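Local atomic coordinates of PILD processed protein (Shewanella oneidensis, PDB entry 4D40), a protein that probably assembles as a type IV pilin subunit into pilus fibres on the bacterial surface, which are linked to cell adhesion. Residues 34-39 / 55-60; 40-45 / 70-75; 22-27 / 51-56. All coordinates share one frame; numbering follows the deposited sequence.

Contact 1 (34-39 / 55-60); sequences QSLANS and FSLKAV
Leu57 of strand 55-61 is the residue that meets loop 34-39, and it does so with one branch. Its CD2 is touched by both Gln34 and Leu36, which come from the loop side. Two residues earlier on the strand, Phe55 makes no contact with the loop. Its ring packs edge-to-face on Tyr30 and touches Leu20 of helix 2-27. Ser56 is engaged within its own strand: its OG accepts a hydrogen bond of 2.7 Å from Lys58 NZ.

At Leu57 the side chain leaves the strand toward the loop. Gln34 comes down from the loop as a straight rod. Its CG is anti to the backbone N (chi1 -176°) and CD continues the extended chain (chi2 -179°). The two side chains cross at about a right angle, and Gln34 OE1 stops 3.6 Å from Leu57 CD2. That oxygen is buried here and has no hydrogen-bonding partner in the model. The other end of the same amide is satisfied, because NE2 donates to Ser16 O on the helix. Leu36 approaches Leu57 obliquely, with its CD1 4.1 Å from Leu57 CD2.

This is the alpha-beta loop of the type IV pilin fold, which links the long helix to the first strand. The backbones stay well apart, and the nearest pair of CA atoms, those of Gln34 and Leu57, is separated by 9.8 Å. The contact is therefore made by side-chain ends alone and is small, burying 91 Å².

Lys58 points away from the loop, on the same side of the strand as Ser56. Ala59 comes back to the Leu57 side and touches Phe44. Its backbone pairs with Leu72, and that of Val60 pairs with Ser43.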
ATOM      1  N   GLN A  34       0.751  -6.355  -9.766  1.00 21.68           N
ATOM      2  CA  GLN A  34       0.189  -5.024  -9.962  1.00 20.83           C
ATOM      3  C   GLN A  34       1.347  -4.073 -10.216  1.00 28.10           C
ATOM      4  O   GLN A  34       2.325  -4.077  -9.469  1.00 29.05           O
ATOM      5  CB  GLN A  34      -0.627  -4.566  -8.749  1.00 28.02           C
ATOM      6  CG  GLN A  34      -1.317  -3.210  -8.937  1.00 32.93           C
ATOM      7  CD  GLN A  34      -2.113  -2.767  -7.712  1.00 35.02           C
ATOM      8  OE1 GLN A  34      -1.745  -3.070  -6.575  1.00 35.74           O
ATOM      9  NE2 GLN A  34      -3.211  -2.043  -7.941  1.00 27.36           N
ATOM     10  N   SER A  35       1.244  -3.278 -11.276  1.00 29.37           N
ATOM     11  CA  SER A  35       2.270  -2.294 -11.591  0.52 30.34           C
ATOM     12  C   SER A  35       2.123  -1.081 -10.682  1.00 32.86           C
ATOM     13  O   SER A  35       1.054  -0.470 -10.611  1.00 33.96           O
ATOM     14  CB  SER A  35       2.181  -1.878 -13.060  0.52 35.54           C
ATOM     15  OG  SER A  35       3.240  -1.003 -13.402  0.52 38.56           O
ATOM     16  N   LEU A  36       3.198  -0.743  -9.981  1.00 24.77           N
ATOM     17  CA  LEU A  36       3.187   0.370  -9.045  1.00 21.48           C
ATOM     18  C   LEU A  36       4.347   1.292  -9.356  1.00 25.85           C
ATOM     19  O   LEU A  36       5.405   0.839  -9.787  1.00 29.07           O
ATOM     20  CB  LEU A  36       3.276  -0.126  -7.605  1.00 20.31           C
ATOM     21  CG  LEU A  36       2.149  -1.048  -7.136  1.00 23.13           C
ATOM     22  CD1 LEU A  36       2.530  -1.698  -5.819  1.00 25.82           C
ATOM     23  CD2 LEU A  36       0.857  -0.267  -7.002  1.00 22.67           C
ATOM     24  N   ALA A  37       4.136   2.586  -9.141  1.00 28.24           N
ATOM     25  CA  ALA A  37       5.146   3.596  -9.448  1.00 32.11           C
ATOM     26  C   ALA A  37       5.867   4.049  -8.192  1.00 30.85           C
ATOM     27  O   ALA A  37       5.244   4.573  -7.274  1.00 39.13           O
ATOM     28  CB  ALA A  37       4.503   4.781 -10.132  1.00 34.67           C
ATOM     29  N   ASN A  38       7.183   3.860  -8.157  1.00 32.81           N
ATOM     30  CA  ASN A  38       7.990   4.352  -7.046  1.00 28.35           C
ATOM     31  C   ASN A  38       8.311   5.837  -7.170  1.00 34.14           C
ATOM     32  O   ASN A  38       8.210   6.425  -8.248  1.00 35.46           O
ATOM     33  CB  ASN A  38       9.296   3.567  -6.935  1.00 34.21           C
ATOM     34  CG  ASN A  38       9.076   2.140  -6.511  1.00 39.05           C
ATOM     35  OD1 ASN A  38       8.006   1.790  -6.030  1.00 34.00           O
ATOM     36  ND2 ASN A  38      10.096   1.307  -6.677  1.00 39.08           N
ATOM     37  N   SER A  39       8.691   6.426  -6.042  1.00 25.72           N
ATOM     38  CA  SER A  39       9.114   7.818  -5.972  1.00 23.51           C
ATOM     39  C   SER A  39      10.480   7.869  -5.315  1.00 24.83           C
ATOM     40  O   SER A  39      10.972   6.857  -4.839  1.00 25.97           O
ATOM     41  CB  SER A  39       8.119   8.650  -5.168  1.00 26.39           C
ATOM     42  OG  SER A  39       8.274   8.395  -3.780  1.00 26.88           O
ATOM     43  N   PHE A  55      -3.959 -10.006   0.085  1.00 20.07           N
ATOM     44  CA  PHE A  55      -2.760  -9.314  -0.379  1.00 19.38           C
ATOM     45  C   PHE A  55      -2.210  -8.369   0.674  1.00 24.33           C
ATOM     46  O   PHE A  55      -2.883  -8.035   1.648  1.00 20.03           O
ATOM     47  CB  PHE A  55      -3.039  -8.515  -1.663  1.00 18.96           C
ATOM     48  CG  PHE A  55      -3.921  -7.309  -1.459  1.00 17.75           C
ATOM     49  CD1 PHE A  55      -3.410  -6.126  -0.954  1.00 17.94           C
ATOM     50  CD2 PHE A  55      -5.272  -7.358  -1.784  1.00 20.97           C
ATOM     51  CE1 PHE A  55      -4.215  -5.023  -0.771  1.00 20.96           C
ATOM     52  CE2 PHE A  55      -6.075  -6.262  -1.606  1.00 21.23           C
ATOM     53  CZ  PHE A  55      -5.545  -5.085  -1.096  1.00 19.69           C
ATOM     54  N   SER A  56      -0.981  -7.922   0.442  1.00 19.45           N
ATOM     55  CA  SER A  56      -0.383  -6.847   1.213  1.00 20.97           C
ATOM     56  C   SER A  56       0.224  -5.829   0.266  1.00 20.79           C
ATOM     57  O   SER A  56       1.053  -6.178  -0.578  1.00 21.57           O
ATOM     58  CB  SER A  56       0.692  -7.376   2.155  1.00 20.05           C
ATOM     59  OG  SER A  56       1.385  -6.297   2.765  1.00 21.01           O
ATOM     60  N   LEU A  57      -0.205  -4.580   0.411  1.00 16.45           N
ATOM     61  CA  LEU A  57       0.420  -3.450  -0.271  1.00 17.67           C
ATOM     62  C   LEU A  57       1.335  -2.763   0.722  1.00 18.92           C
ATOM     63  O   LEU A  57       0.926  -2.517   1.860  1.00 18.74           O
ATOM     64  CB  LEU A  57      -0.629  -2.463  -0.790  1.00 19.14           C
ATOM     65  CG  LEU A  57      -1.383  -2.848  -2.056  1.00 17.41           C
ATOM     66  CD1 LEU A  57      -2.630  -1.974  -2.221  1.00 21.30           C
ATOM     67  CD2 LEU A  57      -0.471  -2.717  -3.266  1.00 19.64           C
ATOM     68  N   LYS A  58       2.568  -2.454   0.320  1.00 18.07           N
ATOM     69  CA  LYS A  58       3.472  -1.756   1.221  1.00 16.36           C
ATOM     70  C   LYS A  58       4.109  -0.555   0.562  1.00 21.33           C
ATOM     71  O   LYS A  58       4.337  -0.537  -0.649  1.00 21.59           O
ATOM     72  CB  LYS A  58       4.580  -2.676   1.731  1.00 20.88           C
ATOM     73  CG  LYS A  58       4.075  -3.865   2.527  1.00 21.48           C
ATOM     74  CD  LYS A  58       5.230  -4.633   3.139  1.00 27.58           C
ATOM     75  CE  LYS A  58       4.755  -5.553   4.241  1.00 35.29           C
ATOM     76  NZ  LYS A  58       3.944  -6.655   3.677  1.00 33.06           N
ATOM     77  N   ALA A  59       4.395   0.436   1.397  1.00 21.44           N
ATOM     78  CA  ALA A  59       5.176   1.602   1.013  1.00 18.19           C
ATOM     79  C   ALA A  59       6.364   1.703   1.952  1.00 16.96           C
ATOM     80  O   ALA A  59       6.205   2.005   3.136  1.00 20.45           O
ATOM     81  CB  ALA A  59       4.334   2.858   1.074  1.00 18.31           C
ATOM     82  N   VAL A  60       7.551   1.435   1.418  1.00 18.98           N
ATOM     83  CA  VAL A  60       8.776   1.421   2.210  1.00 19.31           C
ATOM     84  C   VAL A  60       9.540   2.710   1.994  1.00 20.02           C
ATOM     85  O   VAL A  60       9.980   2.975   0.878  1.00 23.73           O
ATOM     86  CB  VAL A  60       9.679   0.227   1.839  1.00 22.02           C
ATOM     87  CG1 VAL A  60      10.975   0.254   2.651  1.00 26.06           C
ATOM     88  CG2 VAL A  60       8.941  -1.083   2.053  1.00 22.32           C
TER

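Contact 2 (40-45 / 70-75); sequences PYYSFS and GTLSLD
Tyr42 and Leu72 face each other across strand 55-61, which lies between their strands in the sheet. Strands 42-48 and 72-75 are both antiparallel to that intervening strand, so they run parallel to each other without pairing. The closest CA atoms, those of Tyr42 and Thr71, are 8.9 Å apart.

The Tyr42 side chain points toward segment 70-75 and bridges much of the gap. Its CG is anti to the carbonyl carbon, beside the backbone N (chi1 -74°). Tyr42 packs on Ala59 of strand 55-61, so the two side chains meet above that strand, on the side that faces the helix. Leu72 also points inward, and its CD1 comes within 4.2 Å of Tyr42 CE1. The methyl approaches the ring at a slant. At the ring edge, near its plane, lies the carbonyl of Gly70, with O 4.4 Å from Tyr42 CE1.

Polar contact between the segments passes through water. Tyr42 OH donates to water 1 over 2.6 Å, and the water lies in the plane of the ring. The water donates in turn to Gly70 O at 2.7 Å. The hydroxyl thus donates to water and accepts from Gln65 NE2, which probably limits its rotation. Arg6 of helix 2-27 touches both Tyr42 and Leu72.

Cys69, next to Gly70, forms the disulfide with Cys86. A long helix packed against an antiparallel sheet, with a disulfide in the C-terminal region, is the arrangement of type IV pilin globular domains.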
ATOM      1  N   PRO A  40      11.092   9.052  -5.264  1.00 26.42           N
ATOM      2  CA  PRO A  40      12.356   9.163  -4.531  1.00 29.30           C
ATOM      3  C   PRO A  40      12.213   8.884  -3.033  1.00 29.39           C
ATOM      4  O   PRO A  40      13.228   8.694  -2.357  1.00 28.89           O
ATOM      5  CB  PRO A  40      12.769  10.616  -4.770  1.00 32.45           C
ATOM      6  CG  PRO A  40      12.077  11.005  -6.033  1.00 36.73           C
ATOM      7  CD  PRO A  40      10.772  10.283  -6.008  1.00 30.35           C
ATOM      8  N   TYR A  41      10.975   8.842  -2.544  1.00 27.50           N
ATOM      9  CA  TYR A  41      10.702   8.779  -1.111  1.00 31.59           C
ATOM     10  C   TYR A  41      10.123   7.451  -0.637  1.00 22.93           C
ATOM     11  O   TYR A  41      10.317   7.079   0.524  1.00 23.52           O
ATOM     12  CB  TYR A  41       9.745   9.902  -0.727  1.00 23.76           C
ATOM     13  CG  TYR A  41      10.284  11.266  -1.068  1.00 26.34           C
ATOM     14  CD1 TYR A  41      11.244  11.860  -0.269  1.00 31.65           C
ATOM     15  CD2 TYR A  41       9.834  11.955  -2.183  1.00 33.34           C
ATOM     16  CE1 TYR A  41      11.746  13.107  -0.566  1.00 38.94           C
ATOM     17  CE2 TYR A  41      10.332  13.209  -2.491  1.00 32.11           C
ATOM     18  CZ  TYR A  41      11.287  13.775  -1.675  1.00 38.21           C
ATOM     19  OH  TYR A  41      11.791  15.021  -1.957  1.00 41.80           O
ATOM     20  N   TYR A  42       9.425   6.746  -1.520  1.00 23.15           N
ATOM     21  CA  TYR A  42       8.846   5.452  -1.177  1.00 21.35           C
ATOM     22  C   TYR A  42       8.979   4.446  -2.306  1.00 21.50           C
ATOM     23  O   TYR A  42       8.880   4.793  -3.487  1.00 22.52           O
ATOM     24  CB  TYR A  42       7.355   5.578  -0.814  1.00 19.89           C
ATOM     25  CG  TYR A  42       7.095   6.196   0.541  1.00 19.66           C
ATOM     26  CD1 TYR A  42       7.036   5.411   1.684  1.00 19.05           C
ATOM     27  CD2 TYR A  42       6.896   7.557   0.673  1.00 20.65           C
ATOM     28  CE1 TYR A  42       6.809   5.974   2.928  1.00 19.10           C
ATOM     29  CE2 TYR A  42       6.670   8.134   1.906  1.00 22.98           C
ATOM     30  CZ  TYR A  42       6.620   7.337   3.029  1.00 20.07           C
ATOM     31  OH  TYR A  42       6.391   7.910   4.254  1.00 22.12           O
ATOM     32  N   SER A  43       9.186   3.194  -1.915  1.00 20.83           N
ATOM     33  CA  SER A  43       9.161   2.065  -2.828  1.00 20.93           C
ATOM     34  C   SER A  43       7.915   1.258  -2.524  1.00 19.15           C
ATOM     35  O   SER A  43       7.707   0.852  -1.384  1.00 22.71           O
ATOM     36  CB  SER A  43      10.418   1.212  -2.668  1.00 24.13           C
ATOM     37  OG  SER A  43      11.571   1.987  -2.916  1.00 26.84           O
ATOM     38  N   PHE A  44       7.087   1.043  -3.542  1.00 22.15           N
ATOM     39  CA  PHE A  44       5.804   0.362  -3.353  1.00 17.57           C
ATOM     40  C   PHE A  44       5.850  -1.080  -3.845  1.00 21.19           C
ATOM     41  O   PHE A  44       6.480  -1.377  -4.863  1.00 24.05           O
ATOM     42  CB  PHE A  44       4.693   1.115  -4.081  1.00 20.26           C
ATOM     43  CG  PHE A  44       4.494   2.519  -3.595  1.00 23.82           C
ATOM     44  CD1 PHE A  44       3.640   2.789  -2.537  1.00 22.52           C
ATOM     45  CD2 PHE A  44       5.163   3.574  -4.194  1.00 25.31           C
ATOM     46  CE1 PHE A  44       3.454   4.086  -2.090  1.00 19.12           C
ATOM     47  CE2 PHE A  44       4.977   4.866  -3.754  1.00 24.56           C
ATOM     48  CZ  PHE A  44       4.124   5.121  -2.695  1.00 21.05           C
ATOM     49  N   SER A  45       5.182  -1.973  -3.118  1.00 21.05           N
ATOM     50  CA  SER A  45       5.126  -3.373  -3.502  1.00 20.48           C
ATOM     51  C   SER A  45       3.732  -3.945  -3.286  1.00 22.45           C
ATOM     52  O   SER A  45       2.994  -3.491  -2.416  1.00 19.15           O
ATOM     53  CB  SER A  45       6.152  -4.194  -2.709  1.00 24.05           C
ATOM     54  OG  SER A  45       5.871  -4.172  -1.313  1.00 26.33           O
ATOM     55  N   GLY A  70       7.734   4.844   9.389  1.00 25.68           N
ATOM     56  CA  GLY A  70       8.449   3.801   8.680  1.00 26.21           C
ATOM     57  C   GLY A  70       7.650   3.211   7.540  1.00 23.63           C
ATOM     58  O   GLY A  70       7.002   3.926   6.772  1.00 24.78           O
ATOM     59  N   THR A  71       7.681   1.890   7.438  1.00 25.41           N
ATOM     60  CA  THR A  71       6.961   1.203   6.377  1.00 22.74           C
ATOM     61  C   THR A  71       5.468   1.189   6.646  1.00 24.93           C
ATOM     62  O   THR A  71       5.022   0.837   7.742  1.00 26.54           O
ATOM     63  CB  THR A  71       7.463  -0.238   6.211  1.00 23.73           C
ATOM     64  OG1 THR A  71       8.844  -0.209   5.834  1.00 26.91           O
ATOM     65  CG2 THR A  71       6.657  -0.976   5.137  1.00 26.78           C
ATOM     66  N   LEU A  72       4.708   1.566   5.623  1.00 23.33           N
ATOM     67  CA  LEU A  72       3.256   1.596   5.691  1.00 21.44           C
ATOM     68  C   LEU A  72       2.708   0.397   4.947  1.00 22.31           C
ATOM     69  O   LEU A  72       3.217   0.046   3.891  1.00 22.28           O
ATOM     70  CB  LEU A  72       2.711   2.874   5.066  1.00 21.25           C
ATOM     71  CG  LEU A  72       3.404   4.167   5.466  1.00 21.40           C
ATOM     72  CD1 LEU A  72       3.007   5.268   4.499  1.00 23.71           C
ATOM     73  CD2 LEU A  72       3.069   4.546   6.892  1.00 27.08           C
ATOM     74  N   SER A  73       1.676  -0.240   5.481  1.00 20.78           N
ATOM     75  CA  SER A  73       1.042  -1.311   4.730  1.00 19.60           C
ATOM     76  C   SER A  73      -0.467  -1.262   4.848  1.00 22.62           C
ATOM     77  O   SER A  73      -1.021  -0.686   5.784  1.00 21.79           O
ATOM     78  CB  SER A  73       1.549  -2.679   5.183  1.00 21.76           C
ATOM     79  OG  SER A  73       1.092  -2.992   6.479  1.00 26.13           O
ATOM     80  N   LEU A  74      -1.098  -1.893   3.867  1.00 19.75           N
ATOM     81  CA  LEU A  74      -2.547  -1.952   3.728  1.00 19.69           C
ATOM     82  C   LEU A  74      -2.893  -3.308   3.124  1.00 21.28           C
ATOM     83  O   LEU A  74      -2.355  -3.659   2.076  1.00 19.04           O
ATOM     84  CB  LEU A  74      -3.037  -0.810   2.840  1.00 18.79           C
ATOM     85  CG  LEU A  74      -4.508  -0.805   2.423  1.00 21.94           C
ATOM     86  CD1 LEU A  74      -5.386  -0.854   3.646  1.00 29.99           C
ATOM     87  CD2 LEU A  74      -4.817   0.432   1.588  1.00 29.29           C
ATOM     88  N   ASP A  75      -3.771  -4.077   3.772  1.00 22.72           N
ATOM     89  CA  ASP A  75      -4.128  -5.404   3.257  1.00 19.16           C
ATOM     90  C   ASP A  75      -5.552  -5.467   2.701  1.00 18.66           C
ATOM     91  O   ASP A  75      -6.270  -4.464   2.648  1.00 23.53           O
ATOM     92  CB  ASP A  75      -3.932  -6.490   4.336  1.00 23.34           C
ATOM     93  CG  ASP A  75      -4.957  -6.434   5.462  1.00 30.61           C
ATOM     94  OD1 ASP A  75      -5.954  -5.692   5.379  1.00 25.09           O
ATOM     95  OD2 ASP A  75      -4.757  -7.178   6.446  1.00 32.86           O
TER
HETATM   96  O   HOH W   1       6.400   6.552   6.490  1.00 24.36           O

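Contact 3 (22-27 / 51-56)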
ATOM      1  N   ARG A  22     -11.511  -4.045  -7.812  1.00 23.04           N
ATOM      2  CA  ARG A  22     -12.212  -4.108  -9.086  1.00 25.25           C
ATOM      3  C   ARG A  22     -11.820  -5.384  -9.815  1.00 22.05           C
ATOM      4  O   ARG A  22     -12.657  -6.045 -10.431  1.00 28.96           O
ATOM      5  CB  ARG A  22     -11.912  -2.875  -9.941  1.00 30.69           C
ATOM      6  CG  ARG A  22     -12.669  -1.638  -9.505  1.00 28.46           C
ATOM      7  CD  ARG A  22     -12.620  -0.543 -10.564  1.00 30.43           C
ATOM      8  NE  ARG A  22     -11.284   0.036 -10.673  1.00 31.99           N
ATOM      9  CZ  ARG A  22     -10.803   0.974  -9.861  1.00 35.93           C
ATOM     10  NH1 ARG A  22     -11.539   1.449  -8.863  1.00 32.73           N
ATOM     11  NH2 ARG A  22      -9.574   1.433 -10.043  1.00 29.74           N
ATOM     12  N   HIS A  23     -10.543  -5.739  -9.725  1.00 22.33           N
ATOM     13  CA  HIS A  23     -10.078  -6.989 -10.306  1.00 22.26           C
ATOM     14  C   HIS A  23     -10.726  -8.167  -9.591  1.00 22.06           C
ATOM     15  O   HIS A  23     -11.206  -9.101 -10.229  1.00 25.03           O
ATOM     16  CB  HIS A  23      -8.558  -7.099 -10.220  1.00 23.94           C
ATOM     17  CG  HIS A  23      -8.006  -8.279 -10.956  1.00 28.07           C
ATOM     18  ND1 HIS A  23      -7.959  -9.542 -10.408  1.00 32.50           N
ATOM     19  CD2 HIS A  23      -7.489  -8.390 -12.203  1.00 34.70           C
ATOM     20  CE1 HIS A  23      -7.427 -10.380 -11.280  1.00 31.86           C
ATOM     21  NE2 HIS A  23      -7.138  -9.706 -12.379  1.00 40.52           N
ATOM     22  N   TYR A  24     -10.745  -8.098  -8.261  1.00 22.96           N
ATOM     23  CA  TYR A  24     -11.333  -9.148  -7.438  1.00 21.79           C
ATOM     24  C   TYR A  24     -12.809  -9.338  -7.777  1.00 23.78           C
ATOM     25  O   TYR A  24     -13.305 -10.469  -7.833  1.00 24.45           O
ATOM     26  CB  TYR A  24     -11.167  -8.816  -5.949  1.00 21.73           C
ATOM     27  CG  TYR A  24     -11.533  -9.951  -5.012  1.00 20.66           C
ATOM     28  CD1 TYR A  24     -12.850 -10.166  -4.622  1.00 23.73           C
ATOM     29  CD2 TYR A  24     -10.559 -10.801  -4.518  1.00 24.38           C
ATOM     30  CE1 TYR A  24     -13.181 -11.207  -3.763  1.00 22.60           C
ATOM     31  CE2 TYR A  24     -10.880 -11.840  -3.664  1.00 25.99           C
ATOM     32  CZ  TYR A  24     -12.185 -12.035  -3.287  1.00 23.41           C
ATOM     33  OH  TYR A  24     -12.498 -13.074  -2.432  1.00 23.75           O
ATOM     34  N   SER A  25     -13.511  -8.237  -8.020  1.00 23.66           N
ATOM     35  CA  SER A  25     -14.945  -8.302  -8.275  1.00 24.75           C
ATOM     36  C   SER A  25     -15.264  -9.000  -9.598  1.00 27.11           C
ATOM     37  O   SER A  25     -16.288  -9.670  -9.716  1.00 29.01           O
ATOM     38  CB  SER A  25     -15.556  -6.896  -8.268  1.00 29.65           C
ATOM     39  OG  SER A  25     -15.396  -6.274  -7.002  1.00 29.58           O
ATOM     40  N   ARG A  26     -14.390  -8.843 -10.589  1.00 31.96           N
ATOM     41  CA  ARG A  26     -14.592  -9.480 -11.890  1.00 39.95           C
ATOM     42  C   ARG A  26     -14.167 -10.948 -11.883  1.00 31.82           C
ATOM     43  O   ARG A  26     -14.784 -11.783 -12.546  1.00 38.95           O
ATOM     44  CB  ARG A  26     -13.816  -8.743 -12.985  1.00 62.05           C
ATOM     45  CG  ARG A  26     -14.260  -7.310 -13.239  1.00100.94           C
ATOM     46  CD  ARG A  26     -13.539  -6.716 -14.447  1.00137.39           C
ATOM     47  NE  ARG A  26     -12.089  -6.640 -14.256  1.00151.62           N
ATOM     48  CZ  ARG A  26     -11.423  -5.546 -13.891  1.00146.62           C
ATOM     49  NH1 ARG A  26     -12.059  -4.402 -13.668  1.00165.86           N
ATOM     50  NH2 ARG A  26     -10.105  -5.595 -13.750  1.00119.89           N
ATOM     51  N   ASN A  27     -13.119 -11.257 -11.126  1.00 27.72           N
ATOM     52  CA  ASN A  27     -12.433 -12.543 -11.251  1.00 33.75           C
ATOM     53  C   ASN A  27     -12.595 -13.478 -10.058  1.00 29.66           C
ATOM     54  O   ASN A  27     -12.410 -14.688 -10.190  1.00 31.36           O
ATOM     55  CB  ASN A  27     -10.944 -12.299 -11.489  1.00 29.27           C
ATOM     56  CG  ASN A  27     -10.676 -11.555 -12.780  1.00 28.22           C
ATOM     57  OD1 ASN A  27     -10.272 -10.387 -12.769  1.00 39.68           O
ATOM     58  ND2 ASN A  27     -10.892 -12.225 -13.899  1.00 35.95           N
ATOM     59  N   ASP A  51      -2.914 -18.226  -2.310  1.00 34.53           N
ATOM     60  CA  ASP A  51      -4.228 -18.625  -2.813  1.00 32.82           C
ATOM     61  C   ASP A  51      -4.994 -17.459  -3.450  1.00 29.35           C
ATOM     62  O   ASP A  51      -6.126 -17.640  -3.915  1.00 29.41           O
ATOM     63  CB  ASP A  51      -5.070 -19.286  -1.700  1.00 33.98           C
ATOM     64  CG  ASP A  51      -5.498 -18.323  -0.584  1.00 30.35           C
ATOM     65  OD1 ASP A  51      -5.255 -17.102  -0.659  1.00 28.04           O
ATOM     66  OD2 ASP A  51      -6.123 -18.818   0.385  1.00 33.96           O
ATOM     67  N   LYS A  52      -4.366 -16.282  -3.473  1.00 26.64           N
ATOM     68  CA  LYS A  52      -4.884 -15.104  -4.171  1.00 26.05           C
ATOM     69  C   LYS A  52      -6.183 -14.560  -3.562  1.00 25.55           C
ATOM     70  O   LYS A  52      -6.872 -13.758  -4.193  1.00 25.73           O
ATOM     71  CB  LYS A  52      -5.107 -15.416  -5.658  1.00 31.30           C
ATOM     72  CG  LYS A  52      -3.881 -15.965  -6.398  1.00 41.77           C
ATOM     73  CD  LYS A  52      -2.846 -14.891  -6.674  1.00 47.90           C
ATOM     74  CE  LYS A  52      -1.527 -15.490  -7.159  1.00 60.62           C
ATOM     75  NZ  LYS A  52      -0.736 -16.092  -6.049  1.00 57.42           N
ATOM     76  N   PHE A  53      -6.509 -14.978  -2.339  1.00 24.70           N
ATOM     77  CA  PHE A  53      -7.665 -14.423  -1.631  1.00 24.81           C
ATOM     78  C   PHE A  53      -7.298 -13.259  -0.707  1.00 23.38           C
ATOM     79  O   PHE A  53      -8.187 -12.618  -0.131  1.00 23.79           O
ATOM     80  CB  PHE A  53      -8.370 -15.518  -0.826  1.00 27.12           C
ATOM     81  CG  PHE A  53      -9.227 -16.425  -1.662  1.00 28.84           C
ATOM     82  CD1 PHE A  53     -10.353 -15.937  -2.302  1.00 29.00           C
ATOM     83  CD2 PHE A  53      -8.914 -17.769  -1.799  1.00 30.68           C
ATOM     84  CE1 PHE A  53     -11.151 -16.775  -3.072  1.00 30.88           C
ATOM     85  CE2 PHE A  53      -9.706 -18.610  -2.568  1.00 33.02           C
ATOM     86  CZ  PHE A  53     -10.829 -18.112  -3.198  1.00 32.59           C
ATOM     87  N   GLY A  54      -6.002 -12.985  -0.574  1.00 23.67           N
ATOM     88  CA  GLY A  54      -5.521 -11.857   0.206  1.00 23.17           C
ATOM     89  C   GLY A  54      -4.375 -11.138  -0.478  1.00 22.41           C
ATOM     90  O   GLY A  54      -3.877 -11.598  -1.505  1.00 23.63           O
ATOM     91  N   PHE A  55      -3.959 -10.006   0.085  1.00 20.07           N
ATOM     92  CA  PHE A  55      -2.760  -9.314  -0.379  1.00 19.38           C
ATOM     93  C   PHE A  55      -2.210  -8.369   0.674  1.00 24.33           C
ATOM     94  O   PHE A  55      -2.883  -8.035   1.648  1.00 20.03           O
ATOM     95  CB  PHE A  55      -3.039  -8.515  -1.663  1.00 18.96           C
ATOM     96  CG  PHE A  55      -3.921  -7.309  -1.459  1.00 17.75           C
ATOM     97  CD1 PHE A  55      -3.410  -6.126  -0.954  1.00 17.94           C
ATOM     98  CD2 PHE A  55      -5.272  -7.358  -1.784  1.00 20.97           C
ATOM     99  CE1 PHE A  55      -4.215  -5.023  -0.771  1.00 20.96           C
ATOM    100  CE2 PHE A  55      -6.075  -6.262  -1.606  1.00 21.23           C
ATOM    101  CZ  PHE A  55      -5.545  -5.085  -1.096  1.00 19.69           C
ATOM    102  N   SER A  56      -0.981  -7.922   0.442  1.00 19.45           N
ATOM    103  CA  SER A  56      -0.383  -6.847   1.213  1.00 20.97           C
ATOM    104  C   SER A  56       0.224  -5.829   0.266  1.00 20.79           C
ATOM    105  O   SER A  56       1.053  -6.178  -0.578  1.00 21.57           O
ATOM    106  CB  SER A  56       0.692  -7.376   2.155  1.00 20.05           C
ATOM    107  OG  SER A  56       1.385  -6.297   2.765  1.00 21.01           O
TER
HETATM  108  O   HOH W   2     -10.894 -12.353  -0.119  1.00 28.99           O
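The rings of Tyr24 and Phe53 meet at their edges, with neither ring lying over a face of the other. Tyr24 OH lies in the plane of the Phe53 ring, 3.6 Å from Phe53 CD1 and 4.0 Å from Phe53 CE1. Asp51 OD2 is also in that plane, at the edge. Around Tyr24, Phe53 CD1 lies near the ring plane, 4.3 Å from Tyr24 CE2. Tyr30 also meets the Tyr24 ring, with the planes at about 45°.

Tyr24 CG is anti to the backbone N (chi1 -170°), which sends the ring off the helix toward the turn. The two side chains run roughly perpendicular to each other. Water 2 joins the same two residues: it is 2.9 Å from Tyr24 OH and donates to Phe53 O at 2.7 Å.

Phe53 N donates to Asp51 OD1 over 3.0 Å, nearly straight at 164°. It meets the oxygen from above the carboxylate plane. This is an Asx turn, and Thr49 OG1 bonds to the same oxygen. The contact is at the surface. It places the turn of the hairpin formed by strands 42-48 and 55-61 beside the C-terminal end of the long pilin helix.

How the contacts relate
Contacts 1 and 2 have centres about 6 Å apart. Contact 3 is at one end of the molecule, about 16 Å from the centre of contact 1 and 20 Å from that of contact 2. Strand 55-61 ties them together: contacts 1 and 3 both use it, sharing Phe55 and Ser56, and in contact 2 it runs between the two strands. Along the chain the order is 22-27, 34-39, 40-45, 51-56 overlapping 55-60, then 70-75. The segments of contacts 1 and 2 alternate, and a hydrogen bond from Phe44 N to Asn38 OD1 joins them. Contact 1 joins loop to sheet, contact 2 strands on either side of 55-61, contact 3 helix end to hairpin turn.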